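Local coordinates for protein aminoglycoside acetyltransferase meta-AAC0020 (Uncultured bacterium, PDB 5F47) that probably transfers an acetyl group from acetyl-coenzyme A to aminoglycoside antibiotics, as a GNAT-family resistance enzyme, at residues L21-A33 and V59-T73. Numbering follows the deposited sequence. Where two conformers were deposited one is given.
Sequences LPKFIQLIRLFEA and VFVALLENKIVGGLT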
loop_
_atom_site.group_PDB
_atom_site.type_symbol
_atom_site.label_atom_id
_atom_site.label_comp_id
_atom_site.label_asym_id
_atom_site.label_seq_id
_atom_site.Cartn_x
_atom_site.Cartn_y
_atom_site.Cartn_z
ATOM N N LEU B 21 -18.033 10.654 9.333
ATOM C CA LEU B 21 -17.180 10.227 10.445
ATOM C C LEU B 21 -17.853 9.216 11.385
ATOM O O LEU B 21 -17.196 8.263 11.802
ATOM C CB LEU B 21 -16.689 11.424 11.253
ATOM C CG LEU B 21 -15.663 11.074 12.334
ATOM C CD1 LEU B 21 -14.462 10.329 11.758
ATOM C CD2 LEU B 21 -15.223 12.335 13.056
ATOM N N PRO B 22 -19.146 9.406 11.734
ATOM C CA PRO B 22 -19.739 8.395 12.621
ATOM C C PRO B 22 -19.727 6.982 12.049
ATOM O O PRO B 22 -19.436 6.044 12.794
ATOM C CB PRO B 22 -21.182 8.889 12.798
ATOM C CG PRO B 22 -21.079 10.351 12.639
ATOM C CD PRO B 22 -20.081 10.534 11.532
ATOM N N LYS B 23 -20.029 6.825 10.760
ATOM C CA LYS B 23 -19.987 5.501 10.152
ATOM C C LYS B 23 -18.554 4.990 10.056
ATOM O O LYS B 23 -18.316 3.794 10.180
ATOM C CB LYS B 23 -20.647 5.514 8.771
ATOM C CG LYS B 23 -22.168 5.586 8.844
ATOM C CD LYS B 23 -22.779 5.752 7.462
ATOM C CE LYS B 23 -24.297 5.888 7.537
ATOM N NZ LYS B 23 -24.871 6.274 6.217
ATOM N N PHE B 24 -17.601 5.895 9.841
ATOM C CA PHE B 24 -16.189 5.520 9.785
ATOM C C PHE B 24 -15.757 4.945 11.141
ATOM O O PHE B 24 -15.114 3.892 11.199
ATOM C CB PHE B 24 -15.350 6.743 9.401
ATOM C CG PHE B 24 -13.896 6.457 9.074
ATOM C CD1 PHE B 24 -13.452 5.206 8.653
ATOM C CD2 PHE B 24 -12.966 7.484 9.189
ATOM C CE1 PHE B 24 -12.092 4.996 8.361
ATOM C CE2 PHE B 24 -11.637 7.295 8.889
ATOM C CZ PHE B 24 -11.188 6.053 8.482
ATOM N N ILE B 25 -16.154 5.615 12.217
ATOM C CA ILE B 25 -15.841 5.144 13.566
ATOM C C ILE B 25 -16.512 3.802 13.837
ATOM O O ILE B 25 -15.884 2.901 14.404
ATOM C CB ILE B 25 -16.244 6.192 14.616
ATOM C CG1 ILE B 25 -15.298 7.387 14.495
ATOM C CG2 ILE B 25 -16.188 5.618 16.047
ATOM C CD1 ILE B 25 -15.670 8.565 15.377
ATOM N N GLN B 26 -17.764 3.642 13.413
ATOM C CA GLN B 26 -18.423 2.334 13.530
ATOM C C GLN B 26 -17.636 1.244 12.810
ATOM O O GLN B 26 -17.474 0.134 13.334
ATOM C CB GLN B 26 -19.845 2.376 12.970
ATOM C CG GLN B 26 -20.877 3.048 13.836
ATOM C CD GLN B 26 -22.238 3.032 13.162
ATOM O OE1 GLN B 26 -22.812 1.965 12.912
ATOM N NE2 GLN B 26 -22.751 4.215 12.841
ATOM N N LEU B 27 -17.146 1.548 11.607
ATOM C CA LEU B 27 -16.358 0.570 10.868
ATOM C C LEU B 27 -15.063 0.234 11.603
ATOM O O LEU B 27 -14.678 -0.930 11.681
ATOM C CB LEU B 27 -16.041 1.069 9.454
ATOM C CG LEU B 27 -15.250 0.051 8.623
ATOM C CD1 LEU B 27 -16.028 -1.263 8.450
ATOM C CD2 LEU B 27 -14.867 0.633 7.266
ATOM N N ILE B 28 -14.406 1.253 12.152
ATOM C CA ILE B 28 -13.154 1.037 12.866
ATOM C C ILE B 28 -13.414 0.141 14.085
ATOM O O ILE B 28 -12.635 -0.769 14.360
ATOM C CB ILE B 28 -12.516 2.366 13.276
ATOM C CG1 ILE B 28 -12.059 3.126 12.026
ATOM C CG2 ILE B 28 -11.322 2.122 14.209
ATOM C CD1 ILE B 28 -11.792 4.609 12.269
ATOM N N ARG B 29 -14.526 0.357 14.787
ATOM C CA ARG B 29 -14.883 -0.535 15.892
ATOM C C ARG B 29 -15.182 -1.949 15.414
ATOM O O ARG B 29 -14.903 -2.913 16.116
ATOM C CB ARG B 29 -16.088 -0.001 16.670
ATOM C CG ARG B 29 -15.806 1.295 17.428
ATOM C CD ARG B 29 -14.615 1.157 18.372
ATOM N NE ARG B 29 -14.472 2.328 19.233
ATOM C CZ ARG B 29 -13.477 2.495 20.100
ATOM N NH1 ARG B 29 -12.530 1.567 20.229
ATOM N NH2 ARG B 29 -13.428 3.597 20.837
ATOM N N LEU B 30 -15.769 -2.080 14.225
ATOM C CA LEU B 30 -16.010 -3.405 13.670
ATOM C C LEU B 30 -14.680 -4.110 13.404
ATOM O O LEU B 30 -14.528 -5.298 13.706
ATOM C CB LEU B 30 -16.850 -3.306 12.398
ATOM C CG LEU B 30 -17.420 -4.604 11.825
ATOM C CD1 LEU B 30 -18.731 -4.327 11.101
ATOM C CD2 LEU B 30 -16.413 -5.210 10.867
ATOM N N PHE B 31 -13.717 -3.376 12.847
ATOM C CA PHE B 31 -12.375 -3.915 12.616
ATOM C C PHE B 31 -11.757 -4.383 13.941
ATOM O O PHE B 31 -11.169 -5.466 14.021
ATOM C CB PHE B 31 -11.452 -2.869 11.981
ATOM C CG PHE B 31 -11.747 -2.545 10.532
ATOM C CD1 PHE B 31 -12.448 -3.420 9.718
ATOM C CD2 PHE B 31 -11.266 -1.369 9.990
ATOM C CE1 PHE B 31 -12.694 -3.097 8.351
ATOM C CE2 PHE B 31 -11.497 -1.044 8.665
ATOM C CZ PHE B 31 -12.202 -1.909 7.840
ATOM N N GLU B 32 -11.862 -3.550 14.965
ATOM C CA GLU B 32 -11.299 -3.890 16.270
ATOM C C GLU B 32 -11.877 -5.203 16.800
ATOM O O GLU B 32 -11.154 -6.032 17.369
ATOM C CB GLU B 32 -11.561 -2.768 17.275
ATOM C CG GLU B 32 -11.065 -3.097 18.690
ATOM C CD GLU B 32 -11.502 -2.083 19.742
ATOM O OE1 GLU B 32 -12.466 -1.316 19.519
ATOM O OE2 GLU B 32 -10.877 -2.060 20.816
ATOM N N ALA B 33 -13.175 -5.400 16.592
ATOM C CA ALA B 33 -13.863 -6.600 17.055
ATOM C C ALA B 33 -13.498 -7.815 16.202
ATOM O O ALA B 33 -13.065 -8.840 16.730
ATOM C CB ALA B 33 -15.361 -6.373 17.057
ATOM N N VAL B 59 -13.597 4.734 1.606
ATOM C CA VAL B 59 -14.157 3.739 2.504
ATOM C C VAL B 59 -15.506 3.284 1.965
ATOM O O VAL B 59 -16.347 4.112 1.604
ATOM C CB VAL B 59 -14.353 4.303 3.923
ATOM C CG1 VAL B 59 -14.858 3.228 4.864
ATOM C CG2 VAL B 59 -13.050 4.894 4.457
ATOM N N PHE B 60 -15.710 1.973 1.883
ATOM C CA PHE B 60 -17.008 1.450 1.475
ATOM C C PHE B 60 -17.600 0.677 2.636
ATOM O O PHE B 60 -16.896 -0.100 3.278
ATOM C CB PHE B 60 -16.877 0.550 0.248
ATOM C CG PHE B 60 -16.433 1.276 -0.990
ATOM C CD1 PHE B 60 -15.097 1.598 -1.170
ATOM C CD2 PHE B 60 -17.347 1.651 -1.956
ATOM C CE1 PHE B 60 -14.682 2.276 -2.301
ATOM C CE2 PHE B 60 -16.931 2.324 -3.096
ATOM C CZ PHE B 60 -15.590 2.647 -3.247
ATOM N N VAL B 61 -18.882 0.880 2.906
ATOM C CA VAL B 61 -19.528 0.175 4.006
ATOM C C VAL B 61 -20.786 -0.568 3.593
ATOM O O VAL B 61 -21.429 -0.260 2.586
ATOM C CB VAL B 61 -19.880 1.134 5.166
ATOM C CG1 VAL B 61 -18.612 1.806 5.694
ATOM C CG2 VAL B 61 -20.912 2.181 4.755
ATOM N N ALA B 62 -21.125 -1.567 4.398
ATOM C CA ALA B 62 -22.372 -2.302 4.230
ATOM C C ALA B 62 -23.269 -1.993 5.406
ATOM O O ALA B 62 -22.825 -2.024 6.556
ATOM C CB ALA B 62 -22.114 -3.786 4.129
ATOM N N LEU B 63 -24.535 -1.702 5.122
ATOM C CA LEU B 63 -25.464 -1.253 6.144
ATOM C C LEU B 63 -26.707 -2.111 6.157
ATOM O O LEU B 63 -27.258 -2.424 5.103
ATOM C CB LEU B 63 -25.867 0.195 5.900
ATOM C CG LEU B 63 -24.808 1.266 6.124
ATOM C CD1 LEU B 63 -24.941 2.341 5.065
ATOM C CD2 LEU B 63 -24.983 1.860 7.506
ATOM N N LEU B 64 -27.126 -2.507 7.351
ATOM C CA LEU B 64 -28.467 -3.026 7.561
ATOM C C LEU B 64 -29.175 -1.985 8.408
ATOM O O LEU B 64 -28.789 -1.745 9.556
ATOM C CB LEU B 64 -28.443 -4.393 8.230
ATOM C CG LEU B 64 -27.890 -5.479 7.309
ATOM C CD1 LEU B 64 -27.799 -6.796 8.043
ATOM C CD2 LEU B 64 -28.794 -5.627 6.088
ATOM N N GLU B 65 -30.196 -1.369 7.815
ATOM C CA GLU B 65 -30.727 -0.086 8.262
ATOM C C GLU B 65 -29.598 0.940 8.305
ATOM O O GLU B 65 -29.010 1.270 7.270
ATOM C CB GLU B 65 -31.415 -0.220 9.614
ATOM C CG GLU B 65 -32.680 -1.039 9.537
ATOM C CD GLU B 65 -33.350 -1.195 10.877
ATOM O OE1 GLU B 65 -33.701 -0.169 11.498
ATOM O OE2 GLU B 65 -33.526 -2.352 11.305
ATOM N N ASN B 66 -29.293 1.446 9.490
ATOM C CA ASN B 66 -28.172 2.358 9.626
ATOM C C ASN B 66 -27.110 1.764 10.539
ATOM O O ASN B 66 -26.350 2.489 11.178
ATOM C CB ASN B 66 -28.636 3.720 10.147
ATOM C CG ASN B 66 -27.922 4.877 9.469
ATOM O OD1 ASN B 66 -27.301 5.711 10.128
ATOM N ND2 ASN B 66 -28.001 4.925 8.143
ATOM N N LYS B 67 -27.068 0.437 10.597
ATOM C CA LYS B 67 -26.012 -0.252 11.322
ATOM C C LYS B 67 -24.953 -0.776 10.361
ATOM O O LYS B 67 -25.264 -1.483 9.404
ATOM C CB LYS B 67 -26.565 -1.407 12.149
ATOM C CG LYS B 67 -25.504 -2.081 13.013
ATOM C CD LYS B 67 -25.955 -3.441 13.523
ATOM C CE LYS B 67 -24.977 -3.987 14.554
ATOM N NZ LYS B 67 -25.095 -5.463 14.721
ATOM N N ILE B 68 -23.701 -0.425 10.628
ATOM C CA ILE B 68 -22.577 -0.907 9.844
ATOM C C ILE B 68 -22.337 -2.382 10.147
ATOM O O ILE B 68 -22.105 -2.751 11.304
ATOM C CB ILE B 68 -21.304 -0.098 10.152
ATOM C CG1 ILE B 68 -21.485 1.367 9.752
ATOM C CG2 ILE B 68 -20.095 -0.721 9.474
ATOM C CD1 ILE B 68 -21.572 1.571 8.274
ATOM N N VAL B 69 -22.406 -3.230 9.128
ATOM C CA VAL B 69 -22.209 -4.657 9.343
ATOM C C VAL B 69 -21.014 -5.178 8.543
ATOM O O VAL B 69 -20.692 -6.369 8.567
ATOM C CB VAL B 69 -23.471 -5.454 8.984
ATOM C CG1 VAL B 69 -24.612 -5.087 9.947
ATOM C CG2 VAL B 69 -23.865 -5.217 7.531
ATOM N N GLY B 70 -20.345 -4.271 7.846
ATOM C CA GLY B 70 -19.153 -4.636 7.110
ATOM C C GLY B 70 -18.560 -3.430 6.421
ATOM O O GLY B 70 -19.209 -2.396 6.304
ATOM N N GLY B 71 -17.308 -3.532 5.994
ATOM C CA GLY B 71 -16.754 -2.471 5.186
ATOM C C GLY B 71 -15.326 -2.727 4.788
ATOM O O GLY B 71 -14.721 -3.704 5.242
ATOM N N LEU B 72 -14.792 -1.847 3.950
ATOM C CA LEU B 72 -13.396 -1.944 3.565
ATOM C C LEU B 72 -12.828 -0.552 3.383
ATOM O O LEU B 72 -13.552 0.414 3.164
ATOM C CB LEU B 72 -13.213 -2.802 2.300
ATOM C CG LEU B 72 -13.650 -2.337 0.913
ATOM C CD1 LEU B 72 -12.735 -1.254 0.334
ATOM C CD2 LEU B 72 -13.682 -3.552 -0.027
ATOM N N THR B 73 -11.511 -0.463 3.494
ATOM C CA THR B 73 -10.785 0.789 3.324
ATOM C C THR B 73 -9.858 0.626 2.138
ATOM O O THR B 73 -9.353 -0.478 1.891
ATOM C CB THR B 73 -9.976 1.137 4.575
ATOM O OG1 THR B 73 -9.127 0.020 4.899
ATOM C CG2 THR B 73 -10.909 1.405 5.753
HETATM O O HOH W 1 -24.786 4.768 11.641
#
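Leu27, Leu30 and Phe31 of helix 21-33 pack against the beta hairpin 59-73 in a largely apolar helix-on-sheet contact, the helix axis running perpendicular to strand 67-73 (90°) at 8.4 Å. With CG anti to the backbone N, chi1 -178° carries the branched end of Leu27 down to the strands, where its methyls take different partners: CD1 lies on the bare backbone of Gly71, 3.6 Å from its CA, and CD2 meets Val59 CG1 at 3.5 Å. Such close seating depends on the missing side chain at Gly71. In the conformer given, Leu30 CD1 lies against the Val69-Gly70 peptide, part of a classic beta bulge that sets Val69 and Gly70 together opposite Ala62. This is the central mixed sheet of the GNAT fold, with 57-64 and 67-77 as neighbouring antiparallel strands; helix 103-117 packs on its other side, touching Phe60, Ala62 and Leu72. Phe31 enters edge-on, its ring plane holding both Gly71 O and Thr73 CG2, the latter 3.9 Å from CE2, while Tyr81 of the second subunit also packs on Phe31. Towards the type II' turn Leu64-Lys67, Ile68 CG1 lies 3.8 Å from Gln26 CB. There, Gln26 OE1 accepts a weak but nearly straight hydrogen bond from Ile68 N (3.4 Å, 168°).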